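Short-chain dehydrogenase/reductase SDR (Vibrio parahaemolyticus, PDB 3GUY) probably works as an NAD(P)(H)-dependent oxidoreductase of the short-chain dehydrogenase/reductase family. Local coordinates at residues R54-H59 against I108-E113. The protein carries 2 engineered substitutions. Residues are numbered along the deposited sequence; the frame is centred on the assembly and turned at random.
Sequences RDLASH and INVLRE. Engineered in segment 54-59: Arg54 (natural residue Cys).
In the Rossmann fold of this short-chain dehydrogenase/reductase, the loop between strand 51-53 and helix 59-67 meets helix 93-118 where the side chain of Asn109 reaches the main chain of Leu56. Asn109 ND2 donates to Leu56 O at 2.9 Å, nearly straight with an N-H...O angle of 168°. The oxygen lies close to the plane of the Asn109 amide, and the donor lies in the plane of the Leu56 carbonyl. This position follows from the first torsion of Asn109, which sets CG opposite the helical carbonyl carbon (chi1 -74°). The other end of the amide faces the start of helix 59-67: Asn109 OD1 packs against His59 CB at 3.5 Å, while the end of the His59 side chain leads away from residues 108-113, and His59 also packs on Pro93 of the second subunit.

The accepting carbonyl sits within a type I turn from Asp55 to Ser58, closed by the bond from Ser58 N to Asp55 O (3.1 Å). Asp55 braces the same turn with its carboxylate in an Asx turn, OD1 receiving Ala57 N at 3.0 Å from above the carboxylate plane. In classical family members an aspartate following this strand borders the adenine pocket of the cofactor, and the loop here is consistent with that role. Ser58 then N-caps helix 59-67, its OG taking the amide of Glu61.

On the side facing strand 75-78, Leu56 and Val110 make the apolar part of the contact. Leu56 CD2 comes to 4.1 Å from Val110 CG2, the two side chains crossing at a slant. Both also touch His78 of that strand, and Val62 of helix 59-67 packs on both Leu56 and Asn109.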
# COMPACT_ATOMS: atom_id res chain seq x y z
N ARG D 54 -5.86 30.37 15.17
CA ARG D 54 -6.38 29.25 15.93
C ARG D 54 -5.29 28.20 16.12
O ARG D 54 -4.42 28.03 15.27
CB ARG D 54 -7.54 28.58 15.21
CG ARG D 54 -8.71 29.46 14.76
CD ARG D 54 -9.85 29.46 15.70
NE ARG D 54 -9.55 30.24 16.89
CZ ARG D 54 -10.25 30.20 18.03
NH1 ARG D 54 -9.89 30.98 19.03
NH2 ARG D 54 -11.30 29.41 18.16
N ASP D 55 -5.34 27.53 17.27
CA ASP D 55 -4.59 26.30 17.52
C ASP D 55 -5.52 25.13 17.20
O ASP D 55 -6.39 24.79 17.99
CB ASP D 55 -4.13 26.22 18.99
CG ASP D 55 -3.31 24.94 19.30
OD1 ASP D 55 -3.07 24.10 18.38
OD2 ASP D 55 -2.92 24.77 20.49
N LEU D 56 -5.33 24.52 16.04
CA LEU D 56 -6.20 23.44 15.58
C LEU D 56 -6.07 22.16 16.44
O LEU D 56 -6.90 21.26 16.34
CB LEU D 56 -5.89 23.12 14.11
CG LEU D 56 -6.11 24.32 13.16
CD1 LEU D 56 -5.68 23.98 11.75
CD2 LEU D 56 -7.56 24.81 13.18
N ALA D 57 -5.04 22.09 17.27
CA ALA D 57 -4.87 20.95 18.20
C ALA D 57 -5.88 21.00 19.34
O ALA D 57 -6.01 20.08 20.09
CB ALA D 57 -3.42 20.89 18.75
N SER D 58 -6.63 22.10 19.42
CA SER D 58 -7.67 22.31 20.40
C SER D 58 -9.01 22.08 19.77
O SER D 58 -9.41 22.80 18.86
CB SER D 58 -7.56 23.77 20.88
OG SER D 58 -8.62 24.09 21.73
N HIS D 59 -9.75 21.09 20.25
CA HIS D 59 -11.05 20.85 19.66
C HIS D 59 -12.02 22.00 19.93
O HIS D 59 -12.88 22.30 19.08
CB HIS D 59 -11.63 19.48 20.03
CG HIS D 59 -12.10 19.36 21.43
ND1 HIS D 59 -13.38 19.69 21.82
CD2 HIS D 59 -11.47 18.92 22.55
CE1 HIS D 59 -13.52 19.46 23.11
NE2 HIS D 59 -12.38 18.99 23.58
N ILE D 108 -7.58 15.60 12.69
CA ILE D 108 -8.76 14.91 13.24
C ILE D 108 -9.83 15.95 13.66
O ILE D 108 -11.00 15.80 13.38
CB ILE D 108 -8.39 14.04 14.49
CG1 ILE D 108 -7.66 12.76 14.08
CG2 ILE D 108 -9.65 13.67 15.25
CD1 ILE D 108 -6.99 12.03 15.29
N ASN D 109 -9.39 16.99 14.35
CA ASN D 109 -10.31 18.05 14.84
C ASN D 109 -10.97 18.79 13.69
O ASN D 109 -12.18 18.94 13.69
CB ASN D 109 -9.57 19.05 15.69
CG ASN D 109 -9.22 18.52 17.04
OD1 ASN D 109 -9.91 17.66 17.57
ND2 ASN D 109 -8.15 19.02 17.60
N VAL D 110 -10.20 19.20 12.69
CA VAL D 110 -10.81 19.83 11.49
C VAL D 110 -11.72 18.92 10.72
O VAL D 110 -12.87 19.30 10.47
CB VAL D 110 -9.80 20.40 10.55
CG1 VAL D 110 -10.50 20.78 9.21
CG2 VAL D 110 -9.15 21.60 11.17
N LEU D 111 -11.27 17.73 10.33
CA LEU D 111 -12.16 16.81 9.62
C LEU D 111 -13.41 16.37 10.41
O LEU D 111 -14.51 16.20 9.84
CB LEU D 111 -11.40 15.54 9.13
CG LEU D 111 -12.21 14.61 8.23
CD1 LEU D 111 -12.71 15.43 6.97
CD2 LEU D 111 -11.39 13.32 7.82
N ARG D 112 -13.26 16.14 11.70
CA ARG D 112 -14.41 15.76 12.50
C ARG D 112 -15.46 16.90 12.53
O ARG D 112 -16.66 16.64 12.46
CB ARG D 112 -13.98 15.41 13.91
CG ARG D 112 -15.11 15.17 14.86
CD ARG D 112 -14.59 14.73 16.22
NE ARG D 112 -15.72 14.64 17.15
CZ ARG D 112 -16.23 15.66 17.82
NH1 ARG D 112 -15.67 16.88 17.77
NH2 ARG D 112 -17.27 15.45 18.61
N GLU D 113 -14.98 18.12 12.70
CA GLU D 113 -15.88 19.27 12.76
C GLU D 113 -16.57 19.48 11.41
O GLU D 113 -17.81 19.76 11.36
CB GLU D 113 -15.12 20.49 13.20
CG GLU D 113 -16.03 21.65 13.61
CD GLU D 113 -16.80 21.38 14.90
OE1 GLU D 113 -16.32 20.57 15.74
OE2 GLU D 113 -17.86 22.01 15.10